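Local coordinates for protein concanavalin B (Canavalia ensiformis, PDB 6CAF) that may bind carbohydrates as a chitinase-like seed protein of glycosyl hydrolase family 18, at residues A[150-155]-A[183-188]; A[59-64]-A[104-109]. All blocks are in the same frame, centred on the assembly; numbering follows the deposited sequence. Where two conformers were deposited one is given.

Contact 1 (A[150-155]-A[183-188]); sequences GIHFDI and LLSAAP
His152 and Ser185 meet on the inward face of two paired parallel strands: His152 ND1 lies 2.8 Å from Ser185 OG, a hydrogen bond whose angle of 142° leaves it bent and in which either atom could be the donor. Ser185 OG comes to the edge of the imidazole, near its plane. The ring gets there because His152 CG is trans to the main-chain nitrogen (chi1 179°), which sends the imidazole along the strand and brings His152 NE2 within 3.7 Å of Ala187 CB. NE2 is hydrogen-bonded to Tyr35 OH, and both ring nitrogens of this buried side chain therefore have partners, which should fix the ring's rotation. Ala187 CB also touches Asp154, 3.7 Å from Asp154 OD1; that oxygen takes its hydrogen bond from Gln156.

The opposite face is apolar. The Phe153 ring sits on the helix side of the sheet beside Leu184, and its near end approaches the other strand, with Phe153 CB 4.3 Å from Ala186 CB and Phe153 CD1 3.5 Å from Ser185 O, the ring oblique to that carbonyl. Leu184 CD2 reaches across to Ile151 CB at 4.1 Å. Leu167, Leu168 and Leu171 of helix 164-178 cover this layer.

Four backbone bonds fix the register. Phe153 N to Ser185 O is short, at 2.7 Å, whereas Ala187 N approaches Phe153 O from 42° above the carbonyl plane. Asp154 is the centre of an inverse gamma turn.

Strand 150-154, helix 164-178 and strand 183-186 form a beta-alpha-beta unit of the TIM barrel. Gly150 to Gln156 belong to the family 18 signature DxxDxDxE, in which Gln156 occupies the place of the usual catalytic glutamate and His152 that of an aspartate.

Contact 2 (A[59-64]-A[104-109]); sequences SFLDKF and VFLALG
This is a short parallel strand pairing in the wall of the TIM barrel, between the end of strand 55-64 and strand 103-109, whose local axes diverge by 62°. Two hydrogen bonds hold it, both centred on Leu61: Leu61 N gives to Ala107 O at 2.9 Å, and Leu61 O receives Gly109 N at 2.9 Å.

A cis peptide joins Ser59 to Phe60, and Ser59 CB sits over the centre of the Phe60 ring, 3.4 Å above its plane. Phe60 CB comes to 3.2 Å from Gly109 O. The first torsion places Phe60 CG beside its own backbone N (chi1 -65°), which carries Phe60 CD1 to 3.6 Å from Ala107 CB. A serine in place of Phe60 would probably leave the methyl of Ala107 and the side chain of Ser59 without their aromatic cover.

Leu61 turns to the other side. It lies alongside Leu108, pointing the same way, with Leu61 CD2 3.9 Å from Leu108 CD2, and Leu61 CB is 4.2 Å from Leu106 CD2. Further along, Phe64 brings CE2 to 4.3 Å from Leu108 CB, and Leu61 O lies at the edge of the Phe64 ring, in its plane.

Helix 120-135 closes over this layer, Tyr122 and Leu126 packing on Phe64, and Leu130 and Phe134 on Leu106. On the Phe60 side stand Tyr35 of strand 31-36 and Asp154 of strand 150-154, the latter strand being the next in the barrel.

How the contacts relate
Both contacts are mainly buried, with Phe60 and Asp62 partly exposed in contact 2 and Leu183 in contact 1; their centres lie about 9 Å apart, and each joins the two strands of a beta-alpha-beta unit in one barrel. Strands 103-109 and 150-154 adjoin: His152 N and Leu106 O, like His152 O and Leu108 N, are 2.8 Å apart as probable hydrogen bonds. Inside the barrel, Asp154 OD2 packs 3.3 Å from Phe60 CE1. Contact 1, its axes 13° apart, has four backbone hydrogen bonds, against two in contact 2, splayed by 62°. Both have an apolar outer layer; contact 1 adds the His152-Ser185 side-chain bond, while contact 2 is bridged by backbone hydrogen bonds.

Contact 1 (A[150-155]-A[183-188])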
ATOM      1  N   GLY A 150      -7.999   1.481   6.307  1.00 11.13           N
ATOM      2  CA  GLY A 150      -8.205   0.970   4.981  1.00 11.87           C
ATOM      3  C   GLY A 150      -7.657  -0.418   4.766  1.00 10.38           C
ATOM      4  O   GLY A 150      -6.979  -0.977   5.620  1.00 11.17           O
ATOM      5  N   ILE A 151      -7.966  -0.947   3.580  1.00 10.58           N
ATOM      6  CA  ILE A 151      -7.483  -2.235   3.114  1.00 10.00           C
ATOM      7  C   ILE A 151      -6.742  -1.965   1.813  1.00  9.74           C
ATOM      8  O   ILE A 151      -7.278  -1.315   0.894  1.00 10.67           O
ATOM      9  CB  ILE A 151      -8.629  -3.240   2.849  1.00 10.29           C
ATOM     10  CG1 ILE A 151      -9.461  -3.468   4.110  1.00 11.09           C
ATOM     11  CG2 ILE A 151      -8.084  -4.535   2.279  1.00 11.26           C
ATOM     12  CD1 ILE A 151      -8.766  -4.106   5.285  1.00 11.91           C
ATOM     13  N   HIS A 152      -5.501  -2.486   1.748  1.00  9.58           N
ATOM     14  CA  HIS A 152      -4.610  -2.288   0.619  1.00  9.26           C
ATOM     15  C   HIS A 152      -4.398  -3.608  -0.119  1.00  9.26           C
ATOM     16  O   HIS A 152      -3.994  -4.610   0.460  1.00 10.90           O
ATOM     17  CB  HIS A 152      -3.299  -1.751   1.140  1.00  9.94           C
ATOM     18  CG  HIS A 152      -2.257  -1.515   0.119  1.00  9.50           C
ATOM     19  ND1 HIS A 152      -2.437  -0.663  -0.938  1.00 10.86           N
ATOM     20  CD2 HIS A 152      -0.973  -1.924   0.065  1.00 10.69           C
ATOM     21  CE1 HIS A 152      -1.307  -0.571  -1.613  1.00 10.93           C
ATOM     22  NE2 HIS A 152      -0.405  -1.317  -1.011  1.00 11.19           N
ATOM     23  N   PHE A 153      -4.715  -3.595  -1.417  1.00  9.87           N
ATOM     24  CA  PHE A 153      -4.655  -4.783  -2.261  1.00 10.08           C
ATOM     25  C   PHE A 153      -3.277  -4.869  -2.925  1.00 11.04           C
ATOM     26  O   PHE A 153      -3.078  -4.381  -4.043  1.00 11.75           O
ATOM     27  CB  PHE A 153      -5.731  -4.713  -3.346  1.00 10.70           C
ATOM     28  CG  PHE A 153      -7.135  -5.030  -2.920  1.00 10.48           C
ATOM     29  CD1 PHE A 153      -7.744  -4.379  -1.872  1.00 11.13           C
ATOM     30  CD2 PHE A 153      -7.871  -5.942  -3.664  1.00 11.52           C
ATOM     31  CE1 PHE A 153      -9.054  -4.659  -1.558  1.00 11.81           C
ATOM     32  CE2 PHE A 153      -9.186  -6.178  -3.382  1.00 12.64           C
ATOM     33  CZ  PHE A 153      -9.773  -5.560  -2.316  1.00 12.17           C
ATOM     34  N   ASP A 154      -2.324  -5.525  -2.270  1.00 11.19           N
ATOM     35  CA  ASP A 154      -0.978  -5.667  -2.839  1.00 11.57           C
ATOM     36  C   ASP A 154      -0.900  -7.029  -3.536  1.00 11.40           C
ATOM     37  O   ASP A 154      -0.185  -7.959  -3.111  1.00 12.72           O
ATOM     38  CB  ASP A 154       0.109  -5.483  -1.776  1.00 12.08           C
ATOM     39  CG  ASP A 154       1.460  -5.188  -2.350  1.00 14.09           C
ATOM     40  OD1 ASP A 154       1.673  -5.343  -3.566  1.00 14.93           O
ATOM     41  OD2 ASP A 154       2.360  -4.841  -1.548  1.00 17.09           O
ATOM     42  N   ILE A 155      -1.685  -7.152  -4.589  1.00 12.02           N
ATOM     43  CA  ILE A 155      -1.920  -8.437  -5.204  1.00 12.42           C
ATOM     44  C   ILE A 155      -0.887  -8.649  -6.297  1.00 13.30           C
ATOM     45  O   ILE A 155      -1.105  -8.328  -7.466  1.00 15.92           O
ATOM     46  CB  ILE A 155      -3.365  -8.547  -5.714  1.00 13.02           C
ATOM     47  CG1 ILE A 155      -4.387  -8.185  -4.604  1.00 12.80           C
ATOM     48  CG2 ILE A 155      -3.641  -9.915  -6.311  1.00 13.63           C
ATOM     49  CD1 ILE A 155      -4.203  -8.929  -3.316  1.00 13.76           C
ATOM     50  N   LEU A 183     -10.828   3.338   3.653  1.00 11.10           N
ATOM     51  CA  LEU A 183     -10.334   3.509   2.297  1.00 10.93           C
ATOM     52  C   LEU A 183      -9.935   2.164   1.697  1.00 10.49           C
ATOM     53  O   LEU A 183      -9.675   1.185   2.399  1.00 11.77           O
ATOM     54  CB  LEU A 183      -9.115   4.426   2.313  1.00 12.84           C
ATOM     55  CG  LEU A 183      -9.417   5.817   2.845  1.00 15.57           C
ATOM     56  CD1 LEU A 183      -8.136   6.563   3.192  1.00 22.22           C
ATOM     57  CD2 LEU A 183     -10.250   6.620   1.861  1.00 21.96           C
ATOM     58  N   LEU A 184      -9.911   2.150   0.371  1.00 10.57           N
ATOM     59  CA  LEU A 184      -9.542   0.982  -0.392  1.00 10.16           C
ATOM     60  C   LEU A 184      -8.425   1.379  -1.347  1.00 10.08           C
ATOM     61  O   LEU A 184      -8.529   2.378  -2.071  1.00 11.51           O
ATOM     62  CB  LEU A 184     -10.752   0.457  -1.145  1.00 11.46           C
ATOM     63  CG  LEU A 184     -11.816  -0.101  -0.215  1.00 11.41           C
ATOM     64  CD1 LEU A 184     -13.166  -0.194  -0.870  1.00 14.68           C
ATOM     65  CD2 LEU A 184     -11.394  -1.429   0.355  1.00 14.76           C
ATOM     66  N   SER A 185      -7.340   0.611  -1.369  1.00 10.06           N
ATOM     67  CA  SER A 185      -6.209   0.951  -2.241  1.00 10.29           C
ATOM     68  C   SER A 185      -5.632  -0.285  -2.873  1.00  9.29           C
ATOM     69  O   SER A 185      -5.925  -1.402  -2.450  1.00 10.46           O
ATOM     70  CB  SER A 185      -5.161   1.701  -1.457  1.00 12.71           C
ATOM     71  OG  SER A 185      -4.638   0.951  -0.418  1.00 13.30           O
ATOM     72  N   ALA A 186      -4.807  -0.064  -3.888  1.00 10.43           N
ATOM     73  CA  ALA A 186      -4.180  -1.146  -4.637  1.00 10.82           C
ATOM     74  C   ALA A 186      -2.744  -0.814  -4.957  1.00 10.70           C
ATOM     75  O   ALA A 186      -2.388   0.364  -5.056  1.00 11.45           O
ATOM     76  CB  ALA A 186      -4.916  -1.403  -5.914  1.00 14.03           C
ATOM     77  N   ALA A 187      -1.953  -1.858  -5.182  1.00 10.80           N
ATOM     78  CA  ALA A 187      -0.552  -1.701  -5.632  1.00 10.57           C
ATOM     79  C   ALA A 187      -0.304  -2.570  -6.863  1.00 10.58           C
ATOM     80  O   ALA A 187       0.314  -3.635  -6.773  1.00 13.16           O
ATOM     81  CB  ALA A 187       0.431  -2.042  -4.532  1.00 11.65           C
ATOM     82  N   PRO A 188      -0.783  -2.132  -8.024  1.00 10.71           N
ATOM     83  CA  PRO A 188      -0.467  -2.854  -9.265  1.00 10.88           C
ATOM     84  C   PRO A 188       0.989  -2.685  -9.673  1.00 11.71           C
ATOM     85  O   PRO A 188       1.665  -1.753  -9.236  1.00 12.96           O
ATOM     86  CB  PRO A 188      -1.399  -2.196 -10.280  1.00 11.45           C
ATOM     87  CG  PRO A 188      -1.474  -0.782  -9.798  1.00 11.88           C
ATOM     88  CD  PRO A 188      -1.522  -0.889  -8.289  1.00 11.02           C
TER

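Contact 2 (A[59-64]-A[104-109])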
ATOM      1  N   SER A  59       1.833  -5.170   6.858  1.00 10.39           N
ATOM      2  CA  SER A  59       2.102  -6.027   5.713  1.00 12.22           C
ATOM      3  C   SER A  59       2.648  -7.381   6.147  1.00 11.62           C
ATOM      4  O   SER A  59       3.721  -7.415   6.747  1.00 13.47           O
ATOM      5  CB  SER A  59       3.122  -5.314   4.834  1.00 14.56           C
ATOM      6  OG  SER A  59       2.631  -4.023   4.442  1.00 15.74           O
ATOM      7  N   PHE A  60       1.982  -8.501   5.892  1.00 11.18           N
ATOM      8  CA  PHE A  60       0.819  -8.690   5.049  1.00 10.98           C
ATOM      9  C   PHE A  60      -0.089  -9.767   5.626  1.00 11.23           C
ATOM     10  O   PHE A  60       0.390 -10.707   6.254  1.00 12.63           O
ATOM     11  CB  PHE A  60       1.224  -9.220   3.666  1.00 12.18           C
ATOM     12  CG  PHE A  60       2.054  -8.256   2.851  1.00 11.49           C
ATOM     13  CD1 PHE A  60       1.452  -7.284   2.083  1.00 12.12           C
ATOM     14  CD2 PHE A  60       3.427  -8.315   2.879  1.00 12.50           C
ATOM     15  CE1 PHE A  60       2.191  -6.407   1.338  1.00 12.71           C
ATOM     16  CE2 PHE A  60       4.181  -7.447   2.121  1.00 13.55           C
ATOM     17  CZ  PHE A  60       3.561  -6.485   1.365  1.00 12.96           C
ATOM     18  N   LEU A  61      -1.385  -9.657   5.328  1.00 11.25           N
ATOM     19  CA  LEU A  61      -2.308 -10.799   5.442  1.00 10.75           C
ATOM     20  C   LEU A  61      -2.139 -11.579   4.140  1.00 11.77           C
ATOM     21  O   LEU A  61      -2.587 -11.142   3.084  1.00 11.79           O
ATOM     22  CB  LEU A  61      -3.733 -10.325   5.630  1.00 11.45           C
ATOM     23  CG  LEU A  61      -4.699 -11.430   6.029  1.00 12.45           C
ATOM     24  CD1 LEU A  61      -4.592 -11.733   7.512  1.00 13.53           C
ATOM     25  CD2 LEU A  61      -6.113 -11.066   5.651  1.00 13.94           C
ATOM     26  N   ASP A  62      -1.386 -12.684   4.201  1.00 13.35           N
ATOM     27  CA  ASP A  62      -0.934 -13.365   3.008  1.00 14.06           C
ATOM     28  C   ASP A  62      -1.312 -14.823   2.895  1.00 14.04           C
ATOM     29  O   ASP A  62      -0.827 -15.484   1.978  1.00 16.31           O
ATOM     30  CB  ASP A  62       0.564 -13.223   2.837  1.00 18.13           C
ATOM     31  CG  ASP A  62       1.335 -13.920   3.893  1.00 21.64           C
ATOM     32  OD1 ASP A  62       0.780 -14.471   4.863  1.00 23.85           O
ATOM     33  OD2 ASP A  62       2.571 -13.923   3.771  1.00 38.16           O
ATOM     34  N   LYS A  63      -2.219 -15.298   3.743  1.00 13.25           N
ATOM     35  CA  LYS A  63      -2.669 -16.685   3.701  0.50 14.53           C
ATOM     36  C   LYS A  63      -4.182 -16.698   3.860  1.00 13.61           C
ATOM     37  O   LYS A  63      -4.710 -16.609   4.964  1.00 15.71           O
ATOM     38  CB  LYS A  63      -1.980 -17.536   4.760  0.50 19.84           C
ATOM     39  CG  LYS A  63      -0.606 -18.017   4.335  0.50 21.81           C
ATOM     40  CD  LYS A  63       0.149 -18.655   5.491  0.50 27.08           C
ATOM     41  CE  LYS A  63       1.288 -17.756   5.938  0.50 40.39           C
ATOM     42  NZ  LYS A  63       0.877 -16.695   6.902  0.50 25.07           N
ATOM     43  N   PHE A  64      -4.869 -16.765   2.726  1.00 13.46           N
ATOM     44  CA  PHE A  64      -6.314 -16.805   2.718  1.00 13.27           C
ATOM     45  C   PHE A  64      -6.764 -17.434   1.416  1.00 13.02           C
ATOM     46  O   PHE A  64      -5.995 -17.474   0.456  1.00 14.28           O
ATOM     47  CB  PHE A  64      -6.945 -15.433   3.001  1.00 12.80           C
ATOM     48  CG  PHE A  64      -6.573 -14.349   2.039  1.00 11.88           C
ATOM     49  CD1 PHE A  64      -7.240 -14.193   0.847  1.00 12.34           C
ATOM     50  CD2 PHE A  64      -5.599 -13.423   2.371  1.00 12.70           C
ATOM     51  CE1 PHE A  64      -6.937 -13.183  -0.024  1.00 12.38           C
ATOM     52  CE2 PHE A  64      -5.286 -12.399   1.498  1.00 13.30           C
ATOM     53  CZ  PHE A  64      -5.959 -12.280   0.311  1.00 12.77           C
ATOM     54  N   VAL A 104      -3.596   3.855   9.144  1.00 11.92           N
ATOM     55  CA  VAL A 104      -3.013   2.536   9.221  1.00 11.39           C
ATOM     56  C   VAL A 104      -3.915   1.598   8.422  1.00 11.23           C
ATOM     57  O   VAL A 104      -5.109   1.450   8.713  1.00 12.21           O
ATOM     58  CB  VAL A 104      -2.899   2.077  10.674  1.00 13.36           C
ATOM     59  CG1 VAL A 104      -2.299   0.694  10.774  1.00 14.65           C
ATOM     60  CG2 VAL A 104      -2.103   3.073  11.507  1.00 15.23           C
ATOM     61  N   PHE A 105      -3.334   0.994   7.400  1.00 10.87           N
ATOM     62  CA  PHE A 105      -4.049   0.072   6.542  1.00 10.65           C
ATOM     63  C   PHE A 105      -3.577  -1.349   6.833  1.00 10.93           C
ATOM     64  O   PHE A 105      -2.438  -1.544   7.264  1.00 12.84           O
ATOM     65  CB  PHE A 105      -3.720   0.345   5.074  1.00 11.66           C
ATOM     66  CG  PHE A 105      -4.396   1.517   4.421  1.00 11.77           C
ATOM     67  CD1 PHE A 105      -4.432   2.750   4.938  1.00 15.81           C
ATOM     68  CD2 PHE A 105      -4.971   1.343   3.193  1.00 15.09           C
ATOM     69  CE1 PHE A 105      -5.006   3.804   4.264  1.00 16.18           C
ATOM     70  CE2 PHE A 105      -5.552   2.387   2.510  1.00 17.60           C
ATOM     71  CZ  PHE A 105      -5.529   3.643   3.038  1.00 14.38           C
ATOM     72  N   LEU A 106      -4.435  -2.335   6.540  1.00 10.28           N
ATOM     73  CA  LEU A 106      -3.983  -3.707   6.403  1.00 10.43           C
ATOM     74  C   LEU A 106      -3.723  -4.012   4.941  1.00  9.74           C
ATOM     75  O   LEU A 106      -4.605  -3.803   4.107  1.00 11.20           O
ATOM     76  CB  LEU A 106      -5.026  -4.696   6.947  1.00 10.62           C
ATOM     77  CG  LEU A 106      -4.619  -6.155   6.877  1.00 11.34           C
ATOM     78  CD1 LEU A 106      -3.454  -6.479   7.781  1.00 12.89           C
ATOM     79  CD2 LEU A 106      -5.817  -7.033   7.184  1.00 13.19           C
ATOM     80  N   ALA A 107      -2.524  -4.494   4.642  1.00  9.94           N
ATOM     81  CA  ALA A 107      -2.199  -4.904   3.278  1.00 10.13           C
ATOM     82  C   ALA A 107      -2.430  -6.400   3.090  1.00 10.54           C
ATOM     83  O   ALA A 107      -1.915  -7.235   3.847  1.00 12.12           O
ATOM     84  CB  ALA A 107      -0.766  -4.562   2.945  1.00 11.34           C
ATOM     85  N   LEU A 108      -3.202  -6.720   2.053  1.00  9.65           N
ATOM     86  CA  LEU A 108      -3.400  -8.071   1.606  1.00 10.29           C
ATOM     87  C   LEU A 108      -2.352  -8.437   0.589  1.00 10.25           C
ATOM     88  O   LEU A 108      -2.030  -7.634  -0.288  1.00 11.86           O
ATOM     89  CB  LEU A 108      -4.770  -8.198   0.907  1.00 11.34           C
ATOM     90  CG  LEU A 108      -5.982  -7.621   1.617  1.00 11.74           C
ATOM     91  CD1 LEU A 108      -7.226  -7.831   0.784  1.00 12.84           C
ATOM     92  CD2 LEU A 108      -6.143  -8.254   2.981  1.00 13.83           C
ATOM     93  N   GLY A 109      -1.884  -9.684   0.662  1.00 10.97           N
ATOM     94  CA  GLY A 109      -1.085 -10.241  -0.419  1.00 12.02           C
ATOM     95  C   GLY A 109       0.402 -10.116  -0.147  1.00 11.79           C
ATOM     96  O   GLY A 109       0.905 -10.653   0.832  1.00 13.89           O
TER